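Local coordinates for putative capsid protein of prophage (Escherichia coli CFT073, PDB 3BQW) that is a putative major capsid protein of a prophage and probably forms the head shell, as in related phage major capsid proteins, at residues 8-14 against 311-317; 32-36 against 285-291; 87-93 against 326-332; 204-210 against 256-262. All coordinates share one frame; numbering follows the deposited sequence.

Interaction 1. Residues 8-14 against 311-317; sequences LNTNQLF and NMFYPKN
Phe-14 turns one face of its ring to Pro-315, whose CD stands over it 4.0 Å from the ring centroid, 22° off the normal, in a CH-pi contact. The far rim of the same ring runs edge-on into the strand side: CE2 comes within 3.4 Å of Phe-313 O, and CZ reaches Tyr-314 CD1 at 4.0 Å, the two side chains crossing at about a right angle. One turn back on the helix, Thr-10 is held from two directions. Its OG1 donates to Pro-315 O over 2.6 Å, in the carbonyl plane, while CG2, anti to the backbone N, makes an off-centre CH-pi contact 4.3 Å from the Tyr-314 ring centroid. Leu-13 closes the gap between these groups and Asn-317: its CB lies 3.6 Å from Pro-315 CG and its CD1 slides along the strand backbone toward Asn-317 N. A water accepts from Asn-317 N and donates to Leu-8 O, stitching the chain just before the helix to the strand. There Asn-9 and Gln-12 form a capping box that starts helix 10-17. Helix segment 10-14 and strand segment 314-317 run at 123° to each other; Leu-8 and Leu-13 also touch the long helix 113-146, and strand 327-338 pairs with strand 314-319.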
# COMPACT_ATOMS: atom_id res chain seq x y z
N LEU A 8 -29.06 3.58 3.34
CA LEU A 8 -28.41 4.73 3.97
C LEU A 8 -27.92 5.63 2.88
O LEU A 8 -27.42 5.16 1.87
CB LEU A 8 -27.23 4.30 4.84
CG LEU A 8 -27.51 3.37 6.02
CD1 LEU A 8 -26.27 3.25 6.86
CD2 LEU A 8 -28.73 3.87 6.82
N ASN A 9 -28.07 6.93 3.07
CA ASN A 9 -27.50 7.87 2.13
C ASN A 9 -26.02 8.10 2.45
O ASN A 9 -25.50 7.64 3.47
CB ASN A 9 -28.30 9.18 2.08
CG ASN A 9 -28.32 9.93 3.40
OD1 ASN A 9 -27.28 10.16 4.02
ND2 ASN A 9 -29.52 10.33 3.83
N THR A 10 -25.35 8.80 1.57
CA THR A 10 -23.92 8.82 1.59
C THR A 10 -23.35 9.69 2.71
O THR A 10 -22.29 9.38 3.23
CB THR A 10 -23.35 9.03 0.16
OG1 THR A 10 -23.35 7.74 -0.52
CG2 THR A 10 -21.93 9.61 0.19
N ASN A 11 -24.06 10.72 3.15
CA ASN A 11 -23.69 11.42 4.38
C ASN A 11 -23.64 10.47 5.58
O ASN A 11 -22.78 10.61 6.45
CB ASN A 11 -24.66 12.55 4.70
CG ASN A 11 -24.58 13.70 3.72
OD1 ASN A 11 -23.62 13.85 2.96
ND2 ASN A 11 -25.60 14.54 3.76
N GLN A 12 -24.57 9.53 5.63
CA GLN A 12 -24.63 8.54 6.72
C GLN A 12 -23.44 7.59 6.67
O GLN A 12 -22.82 7.28 7.69
CB GLN A 12 -25.97 7.79 6.69
CG GLN A 12 -27.15 8.72 7.06
CD GLN A 12 -28.54 8.23 6.59
OE1 GLN A 12 -28.78 7.03 6.41
NE2 GLN A 12 -29.46 9.17 6.42
N LEU A 13 -23.10 7.16 5.47
CA LEU A 13 -21.91 6.33 5.26
C LEU A 13 -20.60 7.09 5.50
O LEU A 13 -19.67 6.54 6.09
CB LEU A 13 -21.94 5.72 3.86
CG LEU A 13 -23.21 4.96 3.43
CD1 LEU A 13 -23.13 4.61 1.96
CD2 LEU A 13 -23.43 3.71 4.25
N PHE A 14 -20.51 8.34 5.06
CA PHE A 14 -19.33 9.18 5.36
C PHE A 14 -19.13 9.44 6.86
O PHE A 14 -18.00 9.55 7.32
CB PHE A 14 -19.38 10.53 4.63
CG PHE A 14 -18.82 10.51 3.24
CD1 PHE A 14 -19.60 10.85 2.15
CD2 PHE A 14 -17.49 10.15 3.02
CE1 PHE A 14 -19.06 10.82 0.86
CE2 PHE A 14 -16.96 10.11 1.75
CZ PHE A 14 -17.74 10.45 0.67
N ASN A 311 -12.70 13.11 -3.84
CA ASN A 311 -12.77 12.22 -2.68
C ASN A 311 -11.81 11.04 -2.80
O ASN A 311 -11.68 10.48 -3.89
CB ASN A 311 -14.20 11.65 -2.58
CG ASN A 311 -15.06 12.38 -1.56
OD1 ASN A 311 -14.63 12.59 -0.42
ND2 ASN A 311 -16.26 12.77 -1.96
N MET A 312 -11.18 10.65 -1.69
CA MET A 312 -10.42 9.40 -1.63
C MET A 312 -11.37 8.23 -1.87
O MET A 312 -11.13 7.37 -2.72
CB MET A 312 -9.72 9.24 -0.29
CG MET A 312 -8.69 10.34 0.08
SD MET A 312 -7.80 9.94 1.60
CE MET A 312 -9.13 10.04 2.76
N PHE A 313 -12.48 8.25 -1.13
CA PHE A 313 -13.47 7.17 -1.10
C PHE A 313 -14.85 7.74 -1.26
O PHE A 313 -15.14 8.84 -0.79
CB PHE A 313 -13.43 6.42 0.24
CG PHE A 313 -12.05 6.03 0.67
CD1 PHE A 313 -11.30 5.14 -0.11
CD2 PHE A 313 -11.50 6.55 1.83
CE1 PHE A 313 -10.00 4.78 0.27
CE2 PHE A 313 -10.21 6.20 2.22
CZ PHE A 313 -9.45 5.32 1.44
N TYR A 314 -15.71 6.96 -1.90
CA TYR A 314 -17.11 7.31 -2.04
C TYR A 314 -17.95 6.05 -1.86
O TYR A 314 -18.04 5.23 -2.77
CB TYR A 314 -17.37 7.96 -3.39
CG TYR A 314 -18.74 8.53 -3.51
CD1 TYR A 314 -19.00 9.84 -3.12
CD2 TYR A 314 -19.79 7.76 -4.02
CE1 TYR A 314 -20.28 10.35 -3.21
CE2 TYR A 314 -21.04 8.27 -4.13
CZ TYR A 314 -21.29 9.56 -3.72
OH TYR A 314 -22.55 10.07 -3.84
N PRO A 315 -18.55 5.90 -0.67
CA PRO A 315 -19.37 4.75 -0.33
C PRO A 315 -20.82 4.93 -0.74
O PRO A 315 -21.35 6.04 -0.74
CB PRO A 315 -19.21 4.67 1.18
CG PRO A 315 -19.13 6.11 1.60
CD PRO A 315 -18.41 6.82 0.47
N LYS A 316 -21.45 3.83 -1.16
CA LYS A 316 -22.84 3.83 -1.59
C LYS A 316 -23.50 2.63 -0.97
O LYS A 316 -22.90 1.58 -0.89
CB LYS A 316 -22.96 3.66 -3.11
CG LYS A 316 -22.30 4.73 -3.96
CD LYS A 316 -22.35 4.38 -5.47
CE LYS A 316 -23.77 4.52 -6.08
NZ LYS A 316 -24.36 5.88 -5.92
N ASN A 317 -24.75 2.80 -0.54
CA ASN A 317 -25.58 1.67 -0.09
C ASN A 317 -26.89 1.72 -0.89
O ASN A 317 -27.46 2.79 -1.06
CB ASN A 317 -25.83 1.77 1.42
CG ASN A 317 -26.80 0.69 1.96
OD1 ASN A 317 -26.66 -0.52 1.72
ND2 ASN A 317 -27.76 1.13 2.74
O HOH W 1 -25.91 5.60 -0.44

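Interaction 2. Residues 32-36 against 285-291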
# COMPACT_ATOMS: atom_id res chain seq x y z
N THR A 32 3.15 2.43 2.13
CA THR A 32 2.31 3.59 1.99
C THR A 32 2.61 4.63 3.07
O THR A 32 2.82 5.83 2.78
CB THR A 32 0.86 3.20 2.02
OG1 THR A 32 0.59 2.24 0.99
CG2 THR A 32 -0.02 4.46 1.84
N THR A 33 2.69 4.17 4.31
CA THR A 33 2.94 5.04 5.42
C THR A 33 4.33 5.69 5.41
O THR A 33 4.48 6.85 5.74
CB THR A 33 2.71 4.28 6.73
OG1 THR A 33 1.34 3.82 6.75
CG2 THR A 33 2.95 5.20 7.95
N LEU A 34 5.37 4.93 5.07
CA LEU A 34 6.71 5.46 5.11
C LEU A 34 6.98 6.37 3.92
O LEU A 34 7.57 7.45 4.07
CB LEU A 34 7.75 4.32 5.12
CG LEU A 34 7.85 3.52 6.42
CD1 LEU A 34 8.74 2.32 6.22
CD2 LEU A 34 8.38 4.40 7.52
N PHE A 35 6.55 5.93 2.74
CA PHE A 35 7.06 6.49 1.50
C PHE A 35 6.02 7.19 0.63
O PHE A 35 6.38 7.89 -0.32
CB PHE A 35 7.79 5.37 0.70
CG PHE A 35 8.91 4.71 1.46
CD1 PHE A 35 9.95 5.47 1.99
CD2 PHE A 35 8.95 3.33 1.61
CE1 PHE A 35 10.99 4.89 2.70
CE2 PHE A 35 9.99 2.73 2.32
CZ PHE A 35 11.02 3.51 2.86
N PHE A 36 4.73 7.00 0.94
CA PHE A 36 3.63 7.62 0.20
C PHE A 36 2.55 8.13 1.14
O PHE A 36 1.35 7.90 0.90
CB PHE A 36 3.02 6.64 -0.79
CG PHE A 36 4.00 6.00 -1.72
CD1 PHE A 36 4.25 6.54 -2.96
CD2 PHE A 36 4.68 4.83 -1.34
CE1 PHE A 36 5.18 5.93 -3.82
CE2 PHE A 36 5.59 4.24 -2.17
CZ PHE A 36 5.85 4.78 -3.41
N GLY A 285 15.86 2.55 2.18
CA GLY A 285 15.27 3.84 1.85
C GLY A 285 15.48 4.87 2.92
O GLY A 285 16.18 4.63 3.92
N ASN A 286 14.88 6.03 2.72
CA ASN A 286 14.99 7.17 3.64
C ASN A 286 13.57 7.63 3.96
O ASN A 286 12.81 7.97 3.06
CB ASN A 286 15.86 8.30 3.04
CG ASN A 286 16.28 9.35 4.09
OD1 ASN A 286 15.45 10.06 4.65
ND2 ASN A 286 17.58 9.43 4.36
N THR A 287 13.21 7.61 5.23
CA THR A 287 11.88 7.98 5.67
C THR A 287 11.52 9.47 5.44
O THR A 287 10.39 9.85 5.61
CB THR A 287 11.68 7.64 7.16
OG1 THR A 287 12.61 8.38 7.97
CG2 THR A 287 11.82 6.13 7.40
N ASN A 288 12.50 10.30 5.09
CA ASN A 288 12.24 11.67 4.64
C ASN A 288 11.78 11.75 3.17
O ASN A 288 11.37 12.81 2.72
CB ASN A 288 13.50 12.52 4.81
CG ASN A 288 14.00 12.54 6.25
OD1 ASN A 288 15.06 11.97 6.56
ND2 ASN A 288 13.24 13.20 7.13
N ASN A 289 11.91 10.66 2.41
CA ASN A 289 11.60 10.63 0.97
C ASN A 289 10.11 10.29 0.80
O ASN A 289 9.71 9.15 0.48
CB ASN A 289 12.52 9.60 0.27
CG ASN A 289 12.39 9.59 -1.25
OD1 ASN A 289 12.13 10.62 -1.89
ND2 ASN A 289 12.61 8.43 -1.84
N LYS A 290 9.27 11.27 1.08
CA LYS A 290 7.82 11.03 1.17
C LYS A 290 7.10 11.59 -0.02
O LYS A 290 7.12 12.79 -0.22
CB LYS A 290 7.20 11.68 2.41
CG LYS A 290 7.78 11.24 3.73
CD LYS A 290 7.63 12.40 4.68
CE LYS A 290 7.89 12.02 6.08
NZ LYS A 290 8.27 13.24 6.85
N GLY A 291 6.45 10.72 -0.76
CA GLY A 291 5.55 11.10 -1.84
C GLY A 291 4.11 10.98 -1.38
O GLY A 291 3.79 11.28 -0.24
O HOH W 2 8.55 8.31 6.16
O HOH W 3 8.59 8.33 -2.05
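Phe-35 leans from the end of helix 30-35 into the loop 285-291. Its CB starts away from that loop, but with CG anti to the carbonyl carbon (chi1 -57°) the ring swings back. CD1 meets two backbone oxygens, Asn-286 O at 3.9 Å and Asn-289 O slightly farther off, and CE1 closes to 3.6 Å from Asn-286 O; both oxygens lie near the ring plane, so they face its C-H edge. At the tip, CZ approaches Gly-285 CA at 4.4 Å. One ring face is covered by CB of Leu-34, whose CD2 in turn touches Thr-287 CG2. The backbone oxygen of Phe-35 is gripped twice, by Gly-291 N at 2.9 Å, which comes from above the carbonyl plane with an N-H...O angle of 166°, and by a water that also donates to Asn-289 O. A second water links Leu-34 O with Thr-287 O. The loop combines a type I beta turn from Asn-286 to Asn-289, an Asx turn in which Asn-286 OD1 accepts from Asn-288 N, and an inverse gamma turn centred on Asn-289. The contact is that of a helix C-terminus whose last carbonyls are met by the loop joining strands 281-285 and 292-295 and by its waters.

Interaction 3. Residues 87-93 against 326-332; sequences MKPKHEI and IEYVQTH
Lys-90 places CG between its backbone N and carbonyl carbon (chi1 70°) and then runs extended, while Tyr-328 on the facing strand has CG anti to the carbonyl carbon (chi1 -63°). Together these torsions bring the lysine slantwise across the ring: CD touches Tyr-328 CD1 at 3.7 Å, and NZ stands over one face toward its rim, 4.2 Å from the centroid, in a cation-pi contact. The backbone sets Lys-88 CB squarely above the His-332 ring, 3.9 Å from the centroid and almost on the normal, and chi1 (55°) then directs the chain so that CD comes to 3.6 Å from His-332 NE2, side chain and imidazole pointing the same way. Between the two lysines, the extended Gln-330 sends NE2 to Lys-88 O over 3.1 Å, a bond tilted out of both the carbonyl and amide planes, and a water joins NE2 to Lys-88 NZ. Toward the other end, Glu-92 rests its CG on Ile-326 CG2, and Ile-93 packs on the Glu-327 side chain from CG to its carboxylate while its CD1 meets Val-329 CG1 at 3.7 Å. The backbones are antiparallel. His-91 and Val-329 form a hydrogen-bonded pair, His-91 N reaching Val-329 O at 2.9 Å, flanked by Thr-331 N bonded to Pro-89 O and Ile-93 N to Glu-327 O. Strand 327-338 also pairs with strands 314-319 and 292-295, and Trp-318 of strand 314-319 meets the Tyr-328 ring. Helix 113-146 packs against His-91 and Val-329, and its Arg-117 forms a salt bridge with Glu-327.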
# COMPACT_ATOMS: atom_id res chain seq x y z
N MET A 87 -11.43 1.65 -8.83
CA MET A 87 -11.89 0.56 -8.00
C MET A 87 -13.30 0.86 -7.47
O MET A 87 -13.64 2.02 -7.12
CB MET A 87 -10.93 0.36 -6.83
CG MET A 87 -9.46 0.11 -7.16
SD MET A 87 -8.45 -0.19 -5.65
CE MET A 87 -9.03 -1.83 -5.41
N LYS A 88 -14.12 -0.19 -7.39
CA LYS A 88 -15.44 -0.10 -6.79
C LYS A 88 -15.95 -1.45 -6.27
O LYS A 88 -17.02 -1.91 -6.66
CB LYS A 88 -16.44 0.57 -7.72
CG LYS A 88 -16.58 -0.03 -9.10
CD LYS A 88 -17.63 0.78 -9.85
CE LYS A 88 -17.88 0.27 -11.26
NZ LYS A 88 -18.31 -1.15 -11.28
N PRO A 89 -15.21 -2.06 -5.33
CA PRO A 89 -15.65 -3.32 -4.77
C PRO A 89 -16.97 -3.14 -4.05
O PRO A 89 -17.22 -2.10 -3.40
CB PRO A 89 -14.54 -3.66 -3.78
CG PRO A 89 -13.90 -2.39 -3.45
CD PRO A 89 -13.96 -1.61 -4.72
N LYS A 90 -17.84 -4.14 -4.21
CA LYS A 90 -19.11 -4.16 -3.51
C LYS A 90 -19.33 -5.51 -2.85
O LYS A 90 -18.70 -6.50 -3.21
CB LYS A 90 -20.28 -3.83 -4.45
CG LYS A 90 -20.60 -4.89 -5.48
CD LYS A 90 -21.85 -4.52 -6.24
CE LYS A 90 -22.11 -5.50 -7.37
NZ LYS A 90 -23.36 -5.14 -8.10
N HIS A 91 -20.24 -5.52 -1.88
CA HIS A 91 -20.62 -6.71 -1.16
C HIS A 91 -22.11 -6.67 -0.93
O HIS A 91 -22.68 -5.60 -0.72
CB HIS A 91 -19.94 -6.76 0.21
CG HIS A 91 -18.45 -6.92 0.16
ND1 HIS A 91 -17.82 -8.11 0.47
CD2 HIS A 91 -17.46 -6.03 -0.10
CE1 HIS A 91 -16.51 -7.94 0.37
NE2 HIS A 91 -16.27 -6.69 0.01
N GLU A 92 -22.73 -7.84 -0.93
CA GLU A 92 -24.12 -7.99 -0.52
C GLU A 92 -24.27 -7.85 1.01
O GLU A 92 -23.40 -8.27 1.79
CB GLU A 92 -24.69 -9.34 -1.00
CG GLU A 92 -26.10 -9.63 -0.45
CD GLU A 92 -26.70 -10.96 -0.91
OE1 GLU A 92 -26.10 -11.63 -1.79
OE2 GLU A 92 -27.79 -11.34 -0.38
N ILE A 93 -25.37 -7.22 1.42
CA ILE A 93 -25.71 -7.08 2.83
C ILE A 93 -26.76 -8.14 3.14
O ILE A 93 -27.93 -7.97 2.83
CB ILE A 93 -26.24 -5.68 3.16
CG1 ILE A 93 -25.23 -4.61 2.69
CG2 ILE A 93 -26.61 -5.55 4.66
CD1 ILE A 93 -23.88 -4.60 3.41
N ILE A 326 -32.05 -7.51 -3.24
CA ILE A 326 -30.68 -7.60 -2.74
C ILE A 326 -30.12 -6.22 -2.41
O ILE A 326 -30.23 -5.29 -3.20
CB ILE A 326 -29.75 -8.35 -3.73
CG1 ILE A 326 -30.35 -9.71 -4.11
CG2 ILE A 326 -28.37 -8.54 -3.11
CD1 ILE A 326 -30.91 -10.52 -2.91
N GLU A 327 -29.53 -6.11 -1.23
CA GLU A 327 -28.91 -4.88 -0.77
C GLU A 327 -27.39 -4.98 -0.93
O GLU A 327 -26.81 -6.03 -0.69
CB GLU A 327 -29.30 -4.63 0.69
CG GLU A 327 -28.75 -3.31 1.21
CD GLU A 327 -29.08 -3.05 2.65
OE1 GLU A 327 -29.87 -3.80 3.24
OE2 GLU A 327 -28.53 -2.08 3.20
N TYR A 328 -26.77 -3.88 -1.35
CA TYR A 328 -25.32 -3.79 -1.57
C TYR A 328 -24.75 -2.58 -0.86
O TYR A 328 -25.46 -1.60 -0.64
CB TYR A 328 -24.98 -3.63 -3.05
CG TYR A 328 -25.39 -4.78 -3.91
CD1 TYR A 328 -24.56 -5.88 -4.04
CD2 TYR A 328 -26.62 -4.78 -4.57
CE1 TYR A 328 -24.92 -6.96 -4.81
CE2 TYR A 328 -26.99 -5.86 -5.34
CZ TYR A 328 -26.12 -6.95 -5.46
OH TYR A 328 -26.47 -8.04 -6.22
N VAL A 329 -23.48 -2.69 -0.49
CA VAL A 329 -22.65 -1.54 -0.16
C VAL A 329 -21.44 -1.62 -1.10
O VAL A 329 -20.97 -2.70 -1.47
CB VAL A 329 -22.24 -1.47 1.36
CG1 VAL A 329 -21.27 -2.56 1.75
CG2 VAL A 329 -21.62 -0.14 1.68
N GLN A 330 -20.97 -0.45 -1.51
CA GLN A 330 -19.88 -0.36 -2.46
C GLN A 330 -19.09 0.91 -2.20
O GLN A 330 -19.66 1.96 -1.88
CB GLN A 330 -20.47 -0.32 -3.87
CG GLN A 330 -19.48 -0.18 -4.98
CD GLN A 330 -20.17 -0.09 -6.30
OE1 GLN A 330 -20.95 0.83 -6.52
NE2 GLN A 330 -19.91 -1.05 -7.19
N THR A 331 -17.78 0.84 -2.38
CA THR A 331 -16.90 1.98 -2.17
C THR A 331 -16.04 2.24 -3.43
O THR A 331 -15.24 1.38 -3.85
CB THR A 331 -15.99 1.75 -0.95
OG1 THR A 331 -16.79 1.35 0.17
CG2 THR A 331 -15.21 3.04 -0.60
N HIS A 332 -16.22 3.42 -4.01
CA HIS A 332 -15.43 3.91 -5.14
C HIS A 332 -14.13 4.56 -4.68
O HIS A 332 -14.10 5.29 -3.70
CB HIS A 332 -16.24 4.95 -5.93
CG HIS A 332 -17.40 4.37 -6.67
ND1 HIS A 332 -18.44 3.73 -6.03
CD2 HIS A 332 -17.68 4.32 -7.99
CE1 HIS A 332 -19.32 3.32 -6.93
NE2 HIS A 332 -18.87 3.65 -8.13
O HOH W 4 -21.17 -1.14 -10.10
O HOH W 5 -29.32 -8.46 0.46
O HOH W 6 -30.32 -6.32 3.91

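Interaction 4. Residues 204-210 against 256-262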
# COMPACT_ATOMS: atom_id res chain seq x y z
N ALA A 204 20.66 6.02 3.65
CA ALA A 204 19.51 5.20 3.98
C ALA A 204 19.37 5.17 5.48
O ALA A 204 20.36 4.95 6.20
CB ALA A 204 19.68 3.79 3.42
N ASN A 205 18.15 5.38 5.97
CA ASN A 205 17.88 5.33 7.41
C ASN A 205 16.85 4.26 7.79
O ASN A 205 16.48 4.13 8.95
CB ASN A 205 17.52 6.74 7.94
CG ASN A 205 16.11 7.19 7.59
OD1 ASN A 205 15.44 6.58 6.76
ND2 ASN A 205 15.66 8.28 8.21
N VAL A 206 16.41 3.48 6.82
CA VAL A 206 15.50 2.36 7.07
C VAL A 206 15.84 1.17 6.17
O VAL A 206 16.16 1.33 4.99
CB VAL A 206 14.01 2.80 6.95
CG1 VAL A 206 13.63 3.22 5.51
CG2 VAL A 206 13.09 1.71 7.52
N MET A 207 15.87 -0.03 6.76
CA MET A 207 16.00 -1.29 6.02
C MET A 207 14.76 -2.15 6.30
O MET A 207 14.57 -2.59 7.43
CB MET A 207 17.30 -2.03 6.35
CG MET A 207 17.59 -3.24 5.42
SD MET A 207 19.21 -4.07 5.53
CE MET A 207 19.37 -4.42 7.25
N ILE A 208 13.92 -2.34 5.28
CA ILE A 208 12.74 -3.19 5.32
C ILE A 208 13.04 -4.54 4.64
O ILE A 208 13.49 -4.58 3.50
CB ILE A 208 11.54 -2.52 4.65
CG1 ILE A 208 11.33 -1.11 5.24
CG2 ILE A 208 10.29 -3.37 4.88
CD1 ILE A 208 10.82 -0.12 4.28
N MET A 209 12.81 -5.63 5.38
CA MET A 209 13.31 -6.96 5.04
C MET A 209 12.17 -7.95 5.05
O MET A 209 11.37 -7.95 5.96
CB MET A 209 14.27 -7.47 6.13
CG MET A 209 15.52 -6.74 6.31
SD MET A 209 16.47 -7.36 7.69
CE MET A 209 15.98 -6.18 8.89
N GLY A 210 12.16 -8.84 4.05
CA GLY A 210 11.38 -10.06 4.12
C GLY A 210 11.95 -11.00 5.18
O GLY A 210 13.06 -10.78 5.69
N ASP A 256 22.57 4.14 12.34
CA ASP A 256 21.41 5.01 12.09
C ASP A 256 20.38 4.37 11.15
O ASP A 256 19.48 5.04 10.67
CB ASP A 256 21.82 6.43 11.62
CG ASP A 256 22.67 6.44 10.34
OD1 ASP A 256 22.95 5.36 9.75
OD2 ASP A 256 23.07 7.57 9.92
N LEU A 257 20.50 3.06 10.95
CA LEU A 257 19.62 2.30 10.07
C LEU A 257 18.59 1.54 10.88
O LEU A 257 18.93 0.65 11.66
CB LEU A 257 20.46 1.30 9.28
CG LEU A 257 19.86 0.56 8.10
CD1 LEU A 257 19.51 1.55 7.03
CD2 LEU A 257 20.87 -0.49 7.56
N ALA A 258 17.32 1.91 10.71
CA ALA A 258 16.22 1.24 11.40
C ALA A 258 15.94 -0.08 10.70
O ALA A 258 16.03 -0.15 9.47
CB ALA A 258 14.97 2.10 11.41
N LEU A 259 15.59 -1.09 11.49
CA LEU A 259 15.44 -2.45 11.02
C LEU A 259 14.01 -2.92 11.21
O LEU A 259 13.51 -2.99 12.33
CB LEU A 259 16.40 -3.39 11.78
CG LEU A 259 17.89 -3.08 11.81
CD1 LEU A 259 18.54 -3.98 12.87
CD2 LEU A 259 18.59 -3.24 10.43
N ILE A 260 13.37 -3.24 10.10
CA ILE A 260 11.97 -3.61 10.03
C ILE A 260 11.87 -4.92 9.22
O ILE A 260 12.39 -5.00 8.10
CB ILE A 260 11.11 -2.50 9.34
CG1 ILE A 260 11.26 -1.14 10.06
CG2 ILE A 260 9.63 -2.91 9.28
CD1 ILE A 260 10.36 0.01 9.46
N VAL A 261 11.24 -5.92 9.82
CA VAL A 261 10.85 -7.11 9.12
C VAL A 261 9.38 -6.99 8.73
O VAL A 261 8.54 -6.71 9.57
CB VAL A 261 11.06 -8.39 9.96
CG1 VAL A 261 10.65 -9.64 9.16
CG2 VAL A 261 12.53 -8.46 10.44
N TYR A 262 9.11 -7.21 7.45
CA TYR A 262 7.80 -6.95 6.88
C TYR A 262 7.26 -8.23 6.27
O TYR A 262 7.86 -8.79 5.39
CB TYR A 262 7.94 -5.87 5.82
CG TYR A 262 6.69 -5.46 5.07
CD1 TYR A 262 5.72 -4.67 5.66
CD2 TYR A 262 6.51 -5.79 3.75
CE1 TYR A 262 4.59 -4.24 4.94
CE2 TYR A 262 5.39 -5.36 3.03
CZ TYR A 262 4.45 -4.59 3.63
OH TYR A 262 3.33 -4.18 2.93
O HOH W 7 21.67 7.18 7.41
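Val-206 and Ile-260 mesh on one face of a pair of parallel strands, where the CG2 branch of the valine meets CD1 of the isoleucine at 3.8 Å. Ala-258 lies beside this pair, opposite Val-206, its small CB close to Asn-205 O, and the CG1 arm of Ile-260, with CD1 extended, reaches back to the valine. Farther along, Ile-208 pushes CG2 against Tyr-262 CB at 3.6 Å, the two side chains lying side by side and pointing the same way. The other face is filled by the methionines. Met-207 leaves the strand with CG anti to its N (chi1 -171°) and bends at its last torsion, bringing CE to 3.5 Å from Leu-259 CD2, tighter than usual van der Waals contact; its CB also rests on Leu-257 CG. Met-209 bends too, so that its CE fits against Leu-259 CB at 4.0 Å, and Leu-259 is thus touched by both methionine methyls. At the start of the pair, Leu-257 CD1 nestles against Ala-204 O and Val-206 N. Five backbone bonds join the strands, including Met-207 N to Ala-258 O at 2.7 Å and Tyr-262 N to Met-209 O at 2.8 Å. Leu-30 and Phe-35 of helix 30-35 cover the face carrying Val-206, Ile-208 and Ile-260, while Leu-217 and Trp-214 of helix 211-218 pack on the methionine face. Such parallel neighbours of a mixed sheet between helices are joined here through helices 211-218, 221-226 and 236-241 and then antiparallel strand 248-254; a classic beta bulge of Asn-205 and Val-206 against Gly-285 starts the first.

The contacts form two clusters on opposite sides of the chain's centre. Interactions 1 and 3, with centres 11 Å apart, share one sheet, in which strands 314-319 and 327-338 are neighbours, joined by backbone hydrogen bonds such as Lys-316 N with Gln-330 O. Interactions 2 and 4, with centres 12 Å apart, meet where Asn-205 bonds to the backbone of Gly-285 and Thr-287 and Phe-35 packs on Ile-208. Centres of interactions 1 and 4 are 37 Å apart, and the long helix 113-146 touches residues of all four. Along the chain, interaction 4 nests within loops closed by the other three; interaction 3 crosses 1 and 2, so sequence-distant parts alternate in the first cluster.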